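Local coordinates for accelerated-cell-death 11 (PDB 4NT1), which transfers ceramide-1-phosphate and phytoceramide-1-phosphate selectively between membranes, without carrying ceramide that lacks the phosphate, at residues A[20-25]-A[184-189]; A[117-122]-A[178-183]; A[164-167]-A[172-175]. One frame throughout, in Å; residues are numbered along the deposited sequence. Where two conformers were deposited one is given.

Overall arrangement
Helix 173-199 takes part in all three contacts, meeting helix 10-25 in contact 1, helix 98-121 in contact 2 and helix 162-168 in contact 3. Contact 1 is a close approach through small, mostly half-covered residues, whereas contact 2 spaces its helices with long apolar chains and buries I119 and M180. Contact 3, whose centre lies about 20 Å from the chain centre, is the most peripheral and includes the exposed D172; there a leucine lies against a charged glutamate beside a helix cap. Contacts 1 and 2 meet where V184 packs on E117, contacts 2 and 3 where I119 touches L165. R162 also ties these last two, bonding to I119 O and E173.

Contact 1: residues A[20-25]-A[184-189]; sequences KLAIIV and VNSSAP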
loop_
_atom_site.group_PDB
_atom_site.type_symbol
_atom_site.label_atom_id
_atom_site.label_comp_id
_atom_site.label_asym_id
_atom_site.label_seq_id
_atom_site.Cartn_x
_atom_site.Cartn_y
_atom_site.Cartn_z
ATOM N N LYS A 20 -3.688 6.121 13.023
ATOM C CA LYS A 20 -2.649 6.148 14.053
ATOM C C LYS A 20 -1.272 6.483 13.483
ATOM O O LYS A 20 -0.516 7.241 14.084
ATOM C CB LYS A 20 -2.573 4.813 14.798
ATOM C CG LYS A 20 -3.765 4.541 15.701
ATOM C CD LYS A 20 -3.632 3.162 16.327
ATOM C CE LYS A 20 -4.852 2.821 17.168
ATOM N NZ LYS A 20 -6.050 2.578 16.314
ATOM N N LEU A 21 -0.947 5.903 12.329
ATOM C CA LEU A 21 0.322 6.182 11.670
ATOM C C LEU A 21 0.375 7.640 11.217
ATOM O O LEU A 21 1.411 8.282 11.355
ATOM C CB LEU A 21 0.562 5.214 10.501
ATOM C CG LEU A 21 0.817 3.771 10.963
ATOM C CD1 LEU A 21 0.836 2.775 9.775
ATOM C CD2 LEU A 21 2.120 3.702 11.754
ATOM N N ALA A 22 -0.739 8.166 10.701
ATOM C CA ALA A 22 -0.773 9.576 10.273
ATOM C C ALA A 22 -0.543 10.513 11.464
ATOM O O ALA A 22 0.194 11.498 11.377
ATOM C CB ALA A 22 -2.090 9.896 9.591
ATOM N N ILE A 23 -1.176 10.193 12.584
ATOM C CA ILE A 23 -0.961 10.953 13.821
ATOM C C ILE A 23 0.510 10.974 14.227
ATOM O O ILE A 23 1.036 12.021 14.611
ATOM C CB ILE A 23 -1.808 10.401 14.978
ATOM C CG1 ILE A 23 -3.291 10.649 14.706
ATOM C CG2 ILE A 23 -1.365 11.016 16.306
ATOM C CD1 ILE A 23 -4.226 9.898 15.661
ATOM N N ILE A 24 1.171 9.820 14.147
ATOM C CA ILE A 24 2.594 9.727 14.457
ATOM C C ILE A 24 3.450 10.568 13.503
ATOM O O ILE A 24 4.323 11.319 13.941
ATOM C CB ILE A 24 3.081 8.258 14.430
ATOM C CG1 ILE A 24 2.461 7.468 15.592
ATOM C CG2 ILE A 24 4.621 8.203 14.476
ATOM C CD1 ILE A 24 2.617 5.937 15.442
ATOM N N VAL A 25 3.207 10.459 12.200
ATOM C CA VAL A 25 4.037 11.206 11.260
ATOM C C VAL A 25 3.798 12.702 11.369
ATOM O O VAL A 25 4.658 13.492 10.997
ATOM C CB VAL A 25 3.861 10.766 9.787
ATOM C CG1 VAL A 25 4.268 9.303 9.606
ATOM C CG2 VAL A 25 2.451 11.030 9.309
ATOM N N VAL A 184 -7.456 7.262 2.576
ATOM C CA VAL A 184 -6.818 8.173 1.637
ATOM C C VAL A 184 -6.172 9.334 2.382
ATOM O O VAL A 184 -5.026 9.699 2.100
ATOM C CB VAL A 184 -7.800 8.709 0.590
ATOM C CG1 VAL A 184 -7.170 9.883 -0.155
ATOM C CG2 VAL A 184 -8.197 7.594 -0.370
ATOM N N ASN A 185 -6.900 9.904 3.340
ATOM C CA ASN A 185 -6.387 11.049 4.105
ATOM C C ASN A 185 -5.220 10.716 5.025
ATOM O O ASN A 185 -4.344 11.552 5.252
ATOM C CB ASN A 185 -7.499 11.695 4.925
ATOM C CG ASN A 185 -8.552 12.328 4.051
ATOM O OD1 ASN A 185 -8.297 12.623 2.886
ATOM N ND2 ASN A 185 -9.732 12.550 4.608
ATOM N N SER A 186 -5.221 9.508 5.572
ATOM C CA SER A 186 -4.158 9.105 6.485
ATOM C C SER A 186 -2.923 8.628 5.728
ATOM O O SER A 186 -1.786 8.952 6.094
ATOM C CB SER A 186 -4.646 8.002 7.424
ATOM O OG SER A 186 -5.625 8.502 8.319
ATOM N N SER A 187 -3.148 7.873 4.658
ATOM C CA SER A 187 -2.040 7.271 3.927
ATOM C C SER A 187 -1.229 8.311 3.169
ATOM O O SER A 187 -0.021 8.143 2.973
ATOM C CB SER A 187 -2.527 6.161 2.981
ATOM O OG SER A 187 -3.300 6.685 1.915
ATOM N N ALA A 188 -1.871 9.397 2.754
ATOM C CA ALA A 188 -1.154 10.383 1.945
ATOM C C ALA A 188 0.068 10.955 2.664
ATOM O O ALA A 188 1.170 10.906 2.124
ATOM C CB ALA A 188 -2.089 11.491 1.439
ATOM N N PRO A 189 -0.107 11.479 3.892
ATOM C CA PRO A 189 1.069 11.991 4.610
ATOM C C PRO A 189 2.082 10.897 4.957
ATOM O O PRO A 189 3.276 11.177 5.006
ATOM C CB PRO A 189 0.478 12.585 5.904
ATOM C CG PRO A 189 -0.892 12.006 6.018
ATOM C CD PRO A 189 -1.362 11.715 4.629
#
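A22 turns its methyl group toward helix 173-199 and sets it against S186, with A22 CB 3.6 Å from S186 O and 3.8 Å from S186 CB. The two small side chains do not meet head on: the alanine points across the gap, whereas the CB of S186 leaves its own helix along the flank of the neighbour. Small residues suit this point, since the axes of the two segments pass only 8.3 Å apart and the nearest CA pair, A22 and S186, is separated by 5.1 Å. S186 OG stands beside its backbone N (chi1 -68°) and turns back along its own helix, making a weak hydrogen bond to S182 O, so the hydroxyl has a polar partner within its own helix and the methyl of A22 can pack beside it.

One turn further on, the CB of P189 points toward helix 10-25, and the ring's CG comes to 4.3 Å from A22 CB. P189 CB lies near the CG2 of V25, a contact that is tentative because V25 has two conformers. Lacking an N-H, the proline leaves its helix kinked here while offering a compact apolar surface. V25 also packs on L190 and Y193, and L21 on L190, which extends the interface. The segments run in a broadly parallel sense, 40° apart, a helix-helix packing that joins the first and last helices of the all-helical, two-layer GLTP fold.

Contact 2: residues A[117-122]-A[178-183]; sequences EQIIAS and IHMQSY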
loop_
_atom_site.group_PDB
_atom_site.type_symbol
_atom_site.label_atom_id
_atom_site.label_comp_id
_atom_site.label_asym_id
_atom_site.label_seq_id
_atom_site.Cartn_x
_atom_site.Cartn_y
_atom_site.Cartn_z
ATOM N N GLU A 117 -9.202 6.568 -3.977
ATOM C CA GLU A 117 -9.517 7.873 -4.546
ATOM C C GLU A 117 -10.368 7.700 -5.802
ATOM O O GLU A 117 -11.331 8.437 -6.030
ATOM C CB GLU A 117 -8.234 8.631 -4.912
ATOM C CG GLU A 117 -7.499 9.263 -3.732
ATOM C CD GLU A 117 -6.108 9.779 -4.106
ATOM O OE1 GLU A 117 -5.534 9.290 -5.099
ATOM O OE2 GLU A 117 -5.584 10.672 -3.402
ATOM N N GLN A 118 -10.001 6.737 -6.637
ATOM C CA GLN A 118 -10.684 6.573 -7.916
ATOM C C GLN A 118 -12.065 5.949 -7.755
ATOM O O GLN A 118 -12.992 6.288 -8.502
ATOM C CB GLN A 118 -9.832 5.778 -8.907
ATOM C CG GLN A 118 -8.571 6.523 -9.349
ATOM C CD GLN A 118 -8.896 7.737 -10.188
ATOM O OE1 GLN A 118 -9.823 7.714 -10.996
ATOM N NE2 GLN A 118 -8.149 8.818 -9.989
ATOM N N ILE A 119 -12.204 5.041 -6.793
ATOM C CA ILE A 119 -13.510 4.491 -6.471
ATOM C C ILE A 119 -14.440 5.615 -6.019
ATOM O O ILE A 119 -15.562 5.745 -6.505
ATOM C CB ILE A 119 -13.420 3.396 -5.397
ATOM C CG1 ILE A 119 -12.757 2.143 -5.985
ATOM C CG2 ILE A 119 -14.804 3.068 -4.863
ATOM C CD1 ILE A 119 -12.565 1.015 -4.984
ATOM N N ILE A 120 -13.964 6.445 -5.101
ATOM C CA ILE A 120 -14.766 7.576 -4.636
ATOM C C ILE A 120 -15.133 8.513 -5.787
ATOM O O ILE A 120 -16.295 8.917 -5.930
ATOM C CB ILE A 120 -14.042 8.343 -3.505
ATOM C CG1 ILE A 120 -13.912 7.438 -2.278
ATOM C CG2 ILE A 120 -14.814 9.614 -3.139
ATOM C CD1 ILE A 120 -12.835 7.876 -1.283
ATOM N N ALA A 121 -14.150 8.832 -6.623
ATOM C CA ALA A 121 -14.345 9.757 -7.737
ATOM C C ALA A 121 -15.293 9.206 -8.803
ATOM O O ALA A 121 -15.914 9.964 -9.543
ATOM C CB ALA A 121 -12.999 10.122 -8.358
ATOM N N SER A 122 -15.407 7.889 -8.890
ATOM C CA SER A 122 -16.270 7.298 -9.909
ATOM C C SER A 122 -17.631 6.854 -9.367
ATOM O O SER A 122 -18.331 6.081 -10.014
ATOM C CB SER A 122 -15.563 6.127 -10.592
ATOM O OG SER A 122 -15.374 5.072 -9.672
ATOM N N ILE A 178 -16.778 6.599 3.567
ATOM C CA ILE A 178 -16.166 7.261 4.717
ATOM C C ILE A 178 -14.814 6.655 5.086
ATOM O O ILE A 178 -13.829 7.371 5.319
ATOM C CB ILE A 178 -17.114 7.254 5.925
ATOM C CG1 ILE A 178 -18.178 8.339 5.728
ATOM C CG2 ILE A 178 -16.344 7.466 7.218
ATOM C CD1 ILE A 178 -19.439 8.115 6.526
ATOM N N HIS A 179 -14.753 5.334 5.137
ATOM C CA HIS A 179 -13.517 4.685 5.563
ATOM C C HIS A 179 -12.455 4.640 4.475
ATOM O O HIS A 179 -11.263 4.680 4.778
ATOM C CB HIS A 179 -13.800 3.308 6.134
ATOM C CG HIS A 179 -14.494 3.358 7.458
ATOM N ND1 HIS A 179 -13.809 3.485 8.647
ATOM C CD2 HIS A 179 -15.810 3.348 7.778
ATOM C CE1 HIS A 179 -14.674 3.523 9.646
ATOM N NE2 HIS A 179 -15.895 3.443 9.145
ATOM N N MET A 180 -12.882 4.577 3.217
ATOM C CA MET A 180 -11.934 4.698 2.111
ATOM C C MET A 180 -11.304 6.090 2.123
ATOM O O MET A 180 -10.082 6.240 2.027
ATOM C CB MET A 180 -12.610 4.427 0.758
ATOM C CG MET A 180 -12.863 2.950 0.478
ATOM S SD MET A 180 -13.469 2.700 -1.200
ATOM C CE MET A 180 -13.663 0.925 -1.243
ATOM N N GLN A 181 -12.139 7.114 2.251
ATOM C CA GLN A 181 -11.628 8.475 2.304
ATOM C C GLN A 181 -10.706 8.665 3.511
ATOM O O GLN A 181 -9.745 9.426 3.459
ATOM C CB GLN A 181 -12.778 9.480 2.367
ATOM C CG GLN A 181 -12.289 10.921 2.345
ATOM C CD GLN A 181 -11.636 11.274 1.033
ATOM O OE1 GLN A 181 -10.443 11.583 0.976
ATOM N NE2 GLN A 181 -12.417 11.234 -0.041
ATOM N N SER A 182 -11.011 7.986 4.607
ATOM C CA SER A 182 -10.159 8.079 5.783
ATOM C C SER A 182 -8.782 7.513 5.462
ATOM O O SER A 182 -7.763 8.147 5.746
ATOM C CB SER A 182 -10.749 7.313 6.960
ATOM O OG SER A 182 -9.936 7.496 8.113
ATOM N N TYR A 183 -8.758 6.322 4.860
ATOM C CA TYR A 183 -7.485 5.724 4.448
ATOM C C TYR A 183 -6.728 6.648 3.505
ATOM O O TYR A 183 -5.502 6.792 3.602
ATOM C CB TYR A 183 -7.675 4.364 3.767
ATOM C CG TYR A 183 -6.358 3.845 3.225
ATOM C CD1 TYR A 183 -5.448 3.205 4.065
ATOM C CD2 TYR A 183 -5.998 4.047 1.901
ATOM C CE1 TYR A 183 -4.227 2.755 3.587
ATOM C CE2 TYR A 183 -4.785 3.595 1.414
ATOM C CZ TYR A 183 -3.901 2.954 2.265
ATOM O OH TYR A 183 -2.687 2.499 1.782
#
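I119 O, which belongs to a residue packed against M180, accepts a hydrogen bond from R162 NH1 and a weak one from S122 N at 3.2 Å. These fall where helix 98-121 ends, a place where carbonyls would otherwise lose their in-helix donors. In the all-helical GLTP fold this end meets helix 173-199 in an antiparallel sense, at 139° between segment directions. The axes are 9.8 Å apart, a spacing that long apolar chains can span.

M180 supplies a flexible one: extended beyond CG, it reaches over to cross I119 at about a right angle. Its SD lies 3.9 Å from I119 CG2. F116 also packs on M180 and P131 of helix 129-139 on I119, so this end of the contact is buried among apolar groups.

I120 works nearer the backbone. Its CG1 stands beside its own N (chi1 -65°), and the nearly extended chi2 (160°) carries CD1 across to helix 173-199. Isoleucine suits the place because its longer branch ends in a single slim methyl that can lie close to a backbone: I120 CD1 rests 4.0 Å from M180 CB and 3.7 Å from Q181 N.

Contact 3: residues A[164-167]-A[172-175]; sequences HLLN and DEAA
L166, on helix 162-168, and D172, just ahead of helix 173-199, bring their CA atoms to 6.3 Å across a short connection at which the chain turns sharply. The CB of L166 points toward 172-175. Its CG stands beside the backbone N (chi1 -62°), and with chi2 extended as well, CD1 is carried toward E173 until it lies over one face of the carboxylate, 3.5 Å from E173 CD and 3.6 Å from E173 OE2. The two side chains cross at about a right angle.

E173 starts out pointing away from the leucine. The bend at chi2 (-84°) folds its end back under the methyl, where OE2 makes a salt bridge to R162 NE, on the first turn of the same helix as L166. A glutamate fits here for two reasons: its methylene groups tolerate an apolar neighbour, and its negative end sits in the first turn of a helix, where the helix dipole would be expected to favour it.

The motif is two consecutive helices joined by a short loop, the second with an aspartate N-cap. D172 is still non-helical, and D172 OD1 accepts from A175 N at 3.0 Å, almost straight at the hydrogen (172°) and nearly in line with the C-O bond. Aspartate suits an N-cap because its short side chain can reach forward to an amide of the first turn, which has no carbonyl of a preceding turn to bind. The CB of D172 is directed away from L166, and its touch with the leucine is made through the backbone, D172 C lying 4.3 Å from L166 CD1.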
loop_
_atom_site.group_PDB
_atom_site.type_symbol
_atom_site.label_atom_id
_atom_site.label_comp_id
_atom_site.label_asym_id
_atom_site.label_seq_id
_atom_site.Cartn_x
_atom_site.Cartn_y
_atom_site.Cartn_z
ATOM N N HIS A 164 -19.987 -6.146 -5.232
ATOM C CA HIS A 164 -19.431 -7.366 -4.668
ATOM C C HIS A 164 -18.232 -7.053 -3.768
ATOM O O HIS A 164 -18.077 -7.655 -2.709
ATOM C CB HIS A 164 -19.026 -8.346 -5.775
ATOM C CG HIS A 164 -18.566 -9.671 -5.257
ATOM N ND1 HIS A 164 -17.732 -10.504 -5.970
ATOM C CD2 HIS A 164 -18.819 -10.303 -4.086
ATOM C CE1 HIS A 164 -17.492 -11.594 -5.263
ATOM N NE2 HIS A 164 -18.135 -11.495 -4.113
ATOM N N LEU A 165 -17.396 -6.102 -4.181
ATOM C CA LEU A 165 -16.254 -5.701 -3.346
ATOM C C LEU A 165 -16.735 -5.156 -2.003
ATOM O O LEU A 165 -16.202 -5.504 -0.943
ATOM C CB LEU A 165 -15.370 -4.670 -4.054
ATOM C CG LEU A 165 -14.216 -4.125 -3.201
ATOM C CD1 LEU A 165 -13.218 -5.229 -2.896
ATOM C CD2 LEU A 165 -13.510 -2.925 -3.845
ATOM N N LEU A 166 -17.745 -4.296 -2.037
ATOM C CA LEU A 166 -18.281 -3.755 -0.798
ATOM C C LEU A 166 -18.829 -4.883 0.072
ATOM O O LEU A 166 -18.717 -4.852 1.293
ATOM C CB LEU A 166 -19.351 -2.702 -1.088
ATOM C CG LEU A 166 -18.838 -1.486 -1.855
ATOM C CD1 LEU A 166 -19.903 -0.393 -1.924
ATOM C CD2 LEU A 166 -17.564 -0.948 -1.223
ATOM N N ASN A 167 -19.420 -5.890 -0.557
ATOM C CA ASN A 167 -19.930 -7.037 0.183
ATOM C C ASN A 167 -18.801 -7.787 0.885
ATOM O O ASN A 167 -18.922 -8.168 2.050
ATOM C CB ASN A 167 -20.704 -7.974 -0.743
ATOM C CG ASN A 167 -21.337 -9.132 0.001
ATOM O OD1 ASN A 167 -22.346 -8.966 0.686
ATOM N ND2 ASN A 167 -20.748 -10.315 -0.133
ATOM N N ASP A 172 -21.708 -0.840 3.352
ATOM C CA ASP A 172 -22.517 -0.272 2.278
ATOM C C ASP A 172 -21.782 0.924 1.670
ATOM O O ASP A 172 -20.725 1.316 2.164
ATOM C CB ASP A 172 -23.936 0.096 2.740
ATOM C CG ASP A 172 -23.949 1.050 3.917
ATOM O OD1 ASP A 172 -23.066 1.930 4.004
ATOM O OD2 ASP A 172 -24.865 0.924 4.759
ATOM N N GLU A 173 -22.326 1.487 0.595
ATOM C CA GLU A 173 -21.653 2.577 -0.110
ATOM C C GLU A 173 -21.288 3.726 0.830
ATOM O O GLU A 173 -20.151 4.182 0.834
ATOM C CB GLU A 173 -22.487 3.088 -1.291
ATOM C CG GLU A 173 -22.413 2.220 -2.551
ATOM C CD GLU A 173 -21.199 2.521 -3.428
ATOM O OE1 GLU A 173 -20.415 3.435 -3.083
ATOM O OE2 GLU A 173 -21.031 1.844 -4.471
ATOM N N ALA A 174 -22.244 4.185 1.633
ATOM C CA ALA A 174 -21.996 5.339 2.496
ATOM C C ALA A 174 -20.824 5.120 3.458
ATOM O O ALA A 174 -19.929 5.963 3.552
ATOM C CB ALA A 174 -23.260 5.726 3.264
ATOM N N ALA A 175 -20.840 3.996 4.170
ATOM C CA ALA A 175 -19.809 3.691 5.167
ATOM C C ALA A 175 -18.465 3.420 4.497
ATOM O O ALA A 175 -17.411 3.813 5.001
ATOM C CB ALA A 175 -20.216 2.499 6.000
#